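Local coordinates for protein chloride intracellular channel Clic (Drosophila melanogaster, PDB 2YV7) that might insert into membranes from a soluble, glutathione-transferase-like form and make chloride channels whose activity depends on pH, at residues A[128-131]-A[132-136]; A[149-152]-A[153-156]. One frame throughout, in Å; residues are numbered along the deposited sequence.

Contact 1 of 2, residues A[128-131]-A[132-136]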
# COMPACT_ATOMS: atom_id res chain seq x y z
N LEU A 128 -10.51 -0.15 -7.60
CA LEU A 128 -9.37 -0.02 -8.49
C LEU A 128 -8.61 -1.33 -8.62
O LEU A 128 -8.28 -1.82 -9.73
CB LEU A 128 -8.45 1.12 -8.00
CG LEU A 128 -7.14 1.31 -8.76
CD1 LEU A 128 -7.52 1.71 -10.21
CD2 LEU A 128 -6.26 2.38 -8.10
N TYR A 129 -8.40 -1.97 -7.49
CA TYR A 129 -7.67 -3.21 -7.53
C TYR A 129 -8.29 -4.38 -8.32
O TYR A 129 -7.56 -5.05 -9.05
CB TYR A 129 -7.34 -3.66 -6.14
CG TYR A 129 -6.36 -4.80 -6.15
CD1 TYR A 129 -5.11 -4.65 -6.74
CD2 TYR A 129 -6.68 -5.99 -5.57
CE1 TYR A 129 -4.20 -5.73 -6.71
CE2 TYR A 129 -5.80 -7.05 -5.53
CZ TYR A 129 -4.58 -6.91 -6.12
OH TYR A 129 -3.70 -8.00 -6.08
N VAL A 130 -9.62 -4.60 -8.24
CA VAL A 130 -10.16 -5.69 -9.06
C VAL A 130 -9.88 -5.46 -10.57
O VAL A 130 -9.63 -6.40 -11.33
CB VAL A 130 -11.65 -5.95 -8.78
CG1 VAL A 130 -12.43 -4.80 -9.20
CG2 VAL A 130 -12.12 -7.19 -9.49
N LYS A 131 -9.81 -4.18 -11.00
CA LYS A 131 -9.51 -3.87 -12.37
C LYS A 131 -8.11 -4.36 -12.76
O LYS A 131 -7.94 -4.87 -13.87
CB LYS A 131 -9.67 -2.37 -12.67
CG LYS A 131 -11.18 -2.00 -12.55
CD LYS A 131 -11.46 -0.55 -12.76
CE LYS A 131 -12.87 -0.25 -12.09
NZ LYS A 131 -13.19 1.19 -12.20
N LEU A 132 -7.14 -4.18 -11.85
CA LEU A 132 -5.78 -4.72 -12.08
C LEU A 132 -5.81 -6.20 -12.15
O LEU A 132 -5.33 -6.80 -13.10
CB LEU A 132 -4.79 -4.21 -11.01
CG LEU A 132 -3.41 -4.90 -11.13
CD1 LEU A 132 -2.72 -4.62 -12.46
CD2 LEU A 132 -2.47 -4.56 -9.93
N LYS A 133 -6.43 -6.83 -11.16
CA LYS A 133 -6.58 -8.28 -11.23
C LYS A 133 -7.12 -8.83 -12.55
O LYS A 133 -6.59 -9.80 -13.08
CB LYS A 133 -7.45 -8.78 -10.04
CG LYS A 133 -6.67 -8.64 -8.78
CD LYS A 133 -7.25 -9.43 -7.63
CE LYS A 133 -8.58 -8.89 -7.20
NZ LYS A 133 -8.82 -9.18 -5.72
N LEU A 134 -8.18 -8.23 -13.08
CA LEU A 134 -8.80 -8.76 -14.29
C LEU A 134 -7.89 -8.60 -15.51
O LEU A 134 -7.92 -9.41 -16.45
CB LEU A 134 -10.11 -8.04 -14.51
CG LEU A 134 -11.21 -8.34 -13.49
CD1 LEU A 134 -12.34 -7.51 -13.96
CD2 LEU A 134 -11.62 -9.84 -13.43
N MET A 135 -7.09 -7.53 -15.51
CA MET A 135 -6.18 -7.25 -16.62
C MET A 135 -5.06 -8.25 -16.67
O MET A 135 -4.56 -8.64 -17.75
CB MET A 135 -5.52 -5.90 -16.33
CG MET A 135 -6.21 -4.77 -16.70
SD MET A 135 -5.02 -3.50 -16.20
CE MET A 135 -3.59 -3.87 -17.19
N LEU A 136 -4.66 -8.73 -15.50
CA LEU A 136 -3.49 -9.62 -15.44
C LEU A 136 -3.78 -11.06 -15.92
O LEU A 136 -2.86 -11.80 -16.21
CB LEU A 136 -2.96 -9.71 -14.01
CG LEU A 136 -2.41 -8.39 -13.38
CD1 LEU A 136 -1.90 -8.65 -11.97
CD2 LEU A 136 -1.34 -7.75 -14.17

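Contact 2 of 2, residues A[149-152]-A[153-156]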
# COMPACT_ATOMS: atom_id res chain seq x y z
N SER A 149 -9.11 3.96 -17.72
CA SER A 149 -10.19 4.95 -17.53
C SER A 149 -10.28 5.39 -16.05
O SER A 149 -10.56 6.56 -15.75
CB SER A 149 -11.56 4.37 -17.94
OG SER A 149 -11.62 4.06 -19.32
N HIS A 150 -10.09 4.42 -15.15
CA HIS A 150 -10.14 4.70 -13.67
C HIS A 150 -8.96 5.61 -13.31
O HIS A 150 -9.13 6.55 -12.56
CB HIS A 150 -10.04 3.39 -12.95
CG HIS A 150 -10.52 3.45 -11.54
ND1 HIS A 150 -11.14 2.37 -10.95
CD2 HIS A 150 -10.52 4.44 -10.62
CE1 HIS A 150 -11.44 2.68 -9.70
NE2 HIS A 150 -11.07 3.92 -9.46
N LEU A 151 -7.76 5.30 -13.83
CA LEU A 151 -6.55 6.10 -13.51
C LEU A 151 -6.74 7.52 -14.07
O LEU A 151 -6.21 8.48 -13.53
CB LEU A 151 -5.29 5.49 -14.10
CG LEU A 151 -4.89 4.08 -13.62
CD1 LEU A 151 -3.66 3.47 -14.29
CD2 LEU A 151 -4.65 4.20 -12.03
N ARG A 152 -7.44 7.62 -15.22
CA ARG A 152 -7.76 8.97 -15.75
C ARG A 152 -8.59 9.77 -14.82
O ARG A 152 -8.36 10.96 -14.64
CB ARG A 152 -8.38 8.83 -17.16
CG ARG A 152 -8.85 10.13 -17.87
CD ARG A 152 -7.70 11.14 -18.01
NE ARG A 152 -8.10 12.43 -18.65
CZ ARG A 152 -8.07 12.62 -19.97
NH1 ARG A 152 -7.69 11.62 -20.74
NH2 ARG A 152 -8.41 13.80 -20.50
N LYS A 153 -9.59 9.15 -14.23
CA LYS A 153 -10.44 9.80 -13.20
C LYS A 153 -9.61 10.27 -12.05
O LYS A 153 -9.74 11.43 -11.60
CB LYS A 153 -11.57 8.89 -12.71
CG LYS A 153 -12.55 8.25 -13.77
CD LYS A 153 -13.07 9.14 -14.82
CE LYS A 153 -13.73 8.23 -15.98
NZ LYS A 153 -14.47 7.04 -15.38
N ILE A 154 -8.71 9.41 -11.56
CA ILE A 154 -7.82 9.81 -10.44
C ILE A 154 -6.91 10.94 -10.87
O ILE A 154 -6.76 11.92 -10.21
CB ILE A 154 -7.03 8.57 -9.90
CG1 ILE A 154 -8.07 7.55 -9.39
CG2 ILE A 154 -5.98 8.97 -8.87
CD1 ILE A 154 -7.51 6.02 -9.15
N ASN A 155 -6.33 10.84 -12.07
CA ASN A 155 -5.51 11.93 -12.55
C ASN A 155 -6.25 13.29 -12.56
O ASN A 155 -5.70 14.32 -12.18
CB ASN A 155 -5.06 11.62 -13.99
CG ASN A 155 -4.27 12.80 -14.59
OD1 ASN A 155 -4.82 13.68 -15.32
ND2 ASN A 155 -3.00 12.83 -14.30
N ASP A 156 -7.47 13.25 -13.05
CA ASP A 156 -8.25 14.47 -13.28
C ASP A 156 -8.73 15.06 -11.95
O ASP A 156 -8.64 16.30 -11.74
CB ASP A 156 -9.35 14.15 -14.31
CG ASP A 156 -8.79 14.03 -15.72
OD1 ASP A 156 -7.56 14.17 -15.93
OD2 ASP A 156 -9.62 13.86 -16.59

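Contact 1 of 2, residues A[128-131]-A[132-136]
Val130 O takes the N-H of Leu134 at 2.9 Å, the shortest of the i to i+4 bonds that run along this helix. One residue earlier, Lys133 N reaches Tyr129 O at 3.0 Å, and this bond is almost straight, with an N-H...O angle of 170°. The same two residues meet again through their side chains. With CG set opposite its backbone N (chi1 -169°), the Tyr129 ring leans forward along the helix, and the Lys133 chain passes over one ring face at roughly a right angle. Lys133 CG makes a CH-pi contact 4.0 Å from the ring centroid, while CD lies 3.5 Å from Tyr129 CE2; a bend at chi3 (-67°) keeps the rest of the lysine chain beside that rim. On the buried flank, Leu132 CD2 approaches Tyr129 CE1 obliquely at 3.8 Å. The phenol hydroxyl is hydrogen-bonded to Tyr231 OH. Putting an alanine at Tyr129 would probably leave Tyr231 without this hydroxyl partner and free the Lys133 chain to swing. On the surface, Val130 CG2 rests loosely against Leu134 CG. Within the all-helical domain, Leu128 and Met135 pack on helix 141-161, Tyr129 and Leu132 lie against helix 173-193, and Leu132 and Leu136 reach Tyr231 on helix 224-235.

Contact 2 of 2, residues A[149-152]-A[153-156]
Arg152 and Asp156, one helical turn apart, join in a salt bridge on the exposed side of helix 141-161. The arginine uses NE, which gives its hydrogen to Asp156 OD2 at 2.9 Å with an N-H...O angle of 150°. The oxygen is met on its syn side, with the donor somewhat above the carboxylate plane, and the guanidinium and carboxylate stand nearly perpendicular, 79° apart. A turn at chi2 (58°) bends the arginine chain forward along the helix, bringing CD and NE beside the carboxylate. The two terminal nitrogens lie beyond this single-nitrogen link, NH2 being 4.1 Å from Asp156 OD2. Nearby on the same exposed side, Lys153 folds back over the preceding turn, its CG 3.3 Å from Ser149 O.

The buried side is packed quite differently. His150 and Ile154 approach obliquely, Ile154 CD1 lying 3.7 Å from His150 CD2, and the same methyl comes to 4.4 Å from Leu151 CD2. The histidine NE2 is hydrogen-bonded to Leu124 O, which helps to hold the ring's orientation, while Leu151 and Ile154 continue into the surroundings against Leu204 of helix 202-212 and against helix 173-193. Backbone bonds run along the helix beneath both sides: Asn155 N to Leu151 O is the shortest, at 2.8 Å.

The chemistry is that of an amphipathic helix. An i to i+4 ion pair on its surface probably steadies the helix modestly, since solvent would screen the charges, whereas the inner side relies on apolar contact and on an imidazole whose buried N-H is matched by a main-chain carbonyl.

How the contacts relate
Contacts 1 and 2 lie on successive helices, 128-136 and 141-161, with centres about 15 Å apart, and both are partly buried. Their inner sides meet: Leu128 packs its CD2 against Ile154 CD1 at 4.0 Å and its CA against His150 CE1 at 3.6 Å, so residues from both contacts share one interhelical core. Both helices also lean on helix 173-193; beyond it, contact 1 turns to helix 224-235 and contact 2 to helix 202-212. Outside, the chemistry diverges. Contact 1 covers an aromatic face with a lysine's aliphatic chain, whereas contact 2 pairs opposite charges on its surface.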